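Local coordinates for teichoic acid biosynthesis protein F (Staphylococcus epidermidis, PDB 3L7I) that belongs to the teichoic acid biosynthesis proteins of Gram-positive bacteria, its modelled part having a two-domain GT-B glycosyltransferase-like fold, at residues A[636-641]-A[681-686]. Numbering follows the deposited sequence.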
ATOM      1  N   PRO A 636     -37.933 -41.110  38.308  1.00 61.29           N
ATOM      2  CA  PRO A 636     -38.615 -41.551  37.085  1.00 61.11           C
ATOM      3  C   PRO A 636     -38.463 -40.559  35.940  1.00 59.64           C
ATOM      4  O   PRO A 636     -38.672 -39.368  36.145  1.00 58.72           O
ATOM      5  CB  PRO A 636     -40.088 -41.596  37.502  1.00 61.65           C
ATOM      6  CG  PRO A 636     -40.072 -41.666  38.972  1.00 62.60           C
ATOM      7  CD  PRO A 636     -38.879 -40.904  39.415  1.00 61.92           C
ATOM      8  N   GLN A 637     -38.105 -41.044  34.758  1.00 59.70           N
ATOM      9  CA  GLN A 637     -38.165 -40.218  33.564  1.00 58.72           C
ATOM     10  C   GLN A 637     -39.177 -40.844  32.609  1.00 59.35           C
ATOM     11  O   GLN A 637     -39.441 -42.043  32.690  1.00 60.61           O
ATOM     12  CB  GLN A 637     -36.798 -40.093  32.893  1.00 58.53           C
ATOM     13  CG  GLN A 637     -35.650 -39.812  33.839  1.00 58.53           C
ATOM     14  CD  GLN A 637     -34.416 -39.282  33.123  1.00 58.31           C
ATOM     15  OE1 GLN A 637     -34.517 -38.684  32.045  1.00 57.80           O
ATOM     16  NE2 GLN A 637     -33.244 -39.478  33.728  1.00 58.94           N
ATOM     17  N   PHE A 638     -39.758 -40.011  31.745  1.00 58.74           N
ATOM     18  CA  PHE A 638     -40.682 -40.426  30.694  1.00 59.51           C
ATOM     19  C   PHE A 638     -40.186 -39.858  29.378  1.00 59.17           C
ATOM     20  O   PHE A 638     -39.435 -38.869  29.356  1.00 58.20           O
ATOM     21  CB  PHE A 638     -42.083 -39.887  30.962  1.00 59.56           C
ATOM     22  CG  PHE A 638     -42.745 -40.494  32.160  1.00 60.32           C
ATOM     23  CD1 PHE A 638     -43.522 -41.653  32.037  1.00 61.93           C
ATOM     24  CD2 PHE A 638     -42.598 -39.921  33.420  1.00 59.77           C
ATOM     25  CE1 PHE A 638     -44.142 -42.221  33.145  1.00 62.97           C
ATOM     26  CE2 PHE A 638     -43.220 -40.493  34.520  1.00 60.79           C
ATOM     27  CZ  PHE A 638     -43.989 -41.636  34.382  1.00 62.38           C
ATOM     28  N   PHE A 639     -40.620 -40.462  28.282  1.00 60.24           N
ATOM     29  CA  PHE A 639     -40.097 -40.119  26.974  1.00 60.41           C
ATOM     30  C   PHE A 639     -41.207 -40.050  25.965  1.00 61.36           C
ATOM     31  O   PHE A 639     -41.629 -41.051  25.402  1.00 62.85           O
ATOM     32  CB  PHE A 639     -38.999 -41.105  26.580  1.00 61.27           C
ATOM     33  CG  PHE A 639     -37.872 -41.104  27.549  1.00 60.59           C
ATOM     34  CD1 PHE A 639     -36.889 -40.111  27.483  1.00 59.70           C
ATOM     35  CD2 PHE A 639     -37.846 -42.008  28.599  1.00 61.03           C
ATOM     36  CE1 PHE A 639     -35.862 -40.057  28.415  1.00 59.32           C
ATOM     37  CE2 PHE A 639     -36.823 -41.960  29.537  1.00 60.65           C
ATOM     38  CZ  PHE A 639     -35.822 -40.987  29.441  1.00 59.79           C
ATOM     39  N   PHE A 640     -41.691 -38.840  25.763  1.00 60.72           N
ATOM     40  CA  PHE A 640     -42.845 -38.587  24.927  1.00 61.73           C
ATOM     41  C   PHE A 640     -42.405 -38.390  23.463  1.00 62.60           C
ATOM     42  O   PHE A 640     -42.469 -37.294  22.909  1.00 62.44           O
ATOM     43  CB  PHE A 640     -43.533 -37.358  25.487  1.00 60.88           C
ATOM     44  CG  PHE A 640     -44.719 -36.929  24.731  1.00 62.01           C
ATOM     45  CD1 PHE A 640     -44.954 -35.583  24.518  1.00 61.66           C
ATOM     46  CD2 PHE A 640     -45.622 -37.850  24.248  1.00 63.70           C
ATOM     47  CE1 PHE A 640     -46.084 -35.156  23.823  1.00 62.99           C
ATOM     48  CE2 PHE A 640     -46.759 -37.432  23.552  1.00 65.05           C
ATOM     49  CZ  PHE A 640     -46.986 -36.084  23.335  1.00 64.69           C
ATOM     50  N   ALA A 641     -41.940 -39.468  22.850  1.00 63.77           N
ATOM     51  CA  ALA A 641     -41.526 -39.441  21.454  1.00 65.03           C
ATOM     52  C   ALA A 641     -42.725 -39.509  20.501  1.00 66.82           C
ATOM     53  O   ALA A 641     -43.006 -40.547  19.917  1.00 68.63           O
ATOM     54  CB  ALA A 641     -40.556 -40.583  21.172  1.00 65.94           C
ATOM     55  N   ASP A 681     -45.117 -43.220  42.569  1.00 99.92           N
ATOM     56  CA  ASP A 681     -44.456 -44.294  43.303  1.00104.23           C
ATOM     57  C   ASP A 681     -44.495 -45.612  42.546  1.00106.32           C
ATOM     58  O   ASP A 681     -43.533 -46.380  42.581  1.00109.08           O
ATOM     59  CB  ASP A 681     -45.076 -44.480  44.685  1.00107.02           C
ATOM     60  CG  ASP A 681     -44.743 -43.337  45.641  1.00106.00           C
ATOM     61  OD1 ASP A 681     -43.761 -42.592  45.385  1.00104.33           O
ATOM     62  OD2 ASP A 681     -45.469 -43.201  46.657  1.00107.10           O
ATOM     63  N   LYS A 682     -45.607 -45.873  41.865  1.00 93.97           N
ATOM     64  CA  LYS A 682     -45.751 -47.112  41.114  1.00 96.00           C
ATOM     65  C   LYS A 682     -44.801 -47.137  39.930  1.00 94.87           C
ATOM     66  O   LYS A 682     -44.318 -48.197  39.532  1.00 97.63           O
ATOM     67  CB  LYS A 682     -47.188 -47.308  40.632  1.00 95.13           C
ATOM     68  CG  LYS A 682     -47.400 -48.604  39.851  1.00 97.40           C
ATOM     69  CD  LYS A 682     -48.868 -48.906  39.708  1.00 97.66           C
ATOM     70  CE  LYS A 682     -49.559 -48.734  41.050  1.00 99.08           C
ATOM     71  NZ  LYS A 682     -51.011 -49.048  40.956  1.00 99.47           N
ATOM     72  N   VAL A 683     -44.538 -45.967  39.363  1.00 87.33           N
ATOM     73  CA  VAL A 683     -43.578 -45.873  38.274  1.00 86.20           C
ATOM     74  C   VAL A 683     -42.155 -46.122  38.784  1.00 86.84           C
ATOM     75  O   VAL A 683     -41.391 -46.873  38.168  1.00 87.98           O
ATOM     76  CB  VAL A 683     -43.660 -44.515  37.576  1.00 82.91           C
ATOM     77  CG1 VAL A 683     -43.056 -44.611  36.177  1.00 82.16           C
ATOM     78  CG2 VAL A 683     -45.107 -44.069  37.518  1.00 82.32           C
ATOM     79  N   GLN A 684     -41.809 -45.498  39.912  1.00 86.25           N
ATOM     80  CA  GLN A 684     -40.504 -45.692  40.548  1.00 87.04           C
ATOM     81  C   GLN A 684     -40.218 -47.184  40.793  1.00 90.52           C
ATOM     82  O   GLN A 684     -39.088 -47.642  40.664  1.00 91.45           O
ATOM     83  CB  GLN A 684     -40.444 -44.900  41.858  1.00 86.41           C
ATOM     84  CG  GLN A 684     -39.105 -44.914  42.563  1.00 87.03           C
ATOM     85  CD  GLN A 684     -38.173 -43.847  42.050  1.00 84.33           C
ATOM     86  OE1 GLN A 684     -38.364 -42.650  42.299  1.00 82.08           O
ATOM     87  NE2 GLN A 684     -37.143 -44.272  41.334  1.00 84.66           N
ATOM     88  N   GLN A 685     -41.256 -47.937  41.140  1.00 92.56           N
ATOM     89  CA  GLN A 685     -41.120 -49.366  41.371  1.00 97.31           C
ATOM     90  C   GLN A 685     -40.952 -50.159  40.078  1.00 97.82           C
ATOM     91  O   GLN A 685     -40.033 -50.975  39.954  1.00101.29           O
ATOM     92  CB  GLN A 685     -42.333 -49.895  42.123  1.00 99.13           C
ATOM     93  CG  GLN A 685     -42.355 -49.541  43.588  1.00100.89           C
ATOM     94  CD  GLN A 685     -43.552 -50.136  44.288  1.00102.98           C
ATOM     95  OE1 GLN A 685     -43.965 -51.259  43.987  1.00105.46           O
ATOM     96  NE2 GLN A 685     -44.125 -49.384  45.223  1.00102.12           N
ATOM     97  N   GLN A 686     -41.848 -49.940  39.122  1.00 99.33           N
ATOM     98  CA  GLN A 686     -41.788 -50.682  37.869  1.00 99.94           C
ATOM     99  C   GLN A 686     -40.434 -50.533  37.190  1.00 99.90           C
ATOM    100  O   GLN A 686     -39.923 -51.498  36.619  1.00102.91           O
ATOM    101  CB  GLN A 686     -42.907 -50.260  36.916  1.00 96.39           C
ATOM    102  CG  GLN A 686     -44.143 -51.145  36.991  1.00 98.25           C
ATOM    103  CD  GLN A 686     -45.338 -50.551  36.259  1.00 96.01           C
ATOM    104  OE1 GLN A 686     -45.189 -49.652  35.418  1.00 93.42           O
ATOM    105  NE2 GLN A 686     -46.539 -51.053  36.578  1.00 97.70           N
TER
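V683 packs against F638 where the helical turn 681-686 meets the strand 637-640. The two side chains reach for each other from opposite directions, and CG1 of V683 comes to 3.6 Å from CZ of F638, approaching the ring obliquely at its far end. CG1 lies anti to the valine backbone N (chi1 -159°), with CG2 on the N side; CG2 of V683 is also near the ring, 4.1 Å from the same CZ of F638. Beside this pair sits P636, the residue just ahead of the strand. CB of P636 is 4.4 Å from CG1 of V683, a looser apolar approach, so the valine sits against both the phenyl ring and the proline.

The other half of the contact is polar on the helix side and more open. Q684, partly exposed, sends its side chain across the proline ring at about a right angle, and the chain is bent about its CB-CG bond (chi2 86°), which brings the amide to P636. OE1 of Q684 comes to 3.4 Å from CD of P636, a van der Waals touch, while NE2 hydrogen-bonds to the carbonyl O of K634 and to OE1 of Q688. Those two bonds pin the amide beside the proline. Further round the helix, D681, K682, Q685 and Q686 are exposed.

Contact is thus confined, on the strand side, to P636, just ahead of the strand, and F638 within it. Strand 637-640 belongs throughout to the six-stranded parallel sheet of the C-terminal Rossmann-like domain. There it lies between strands 618-621 and 666-667; helix 670-677 packs on F638 through L673, E676 and L677, and helix 680-686 closes over the end of that ring and over P636.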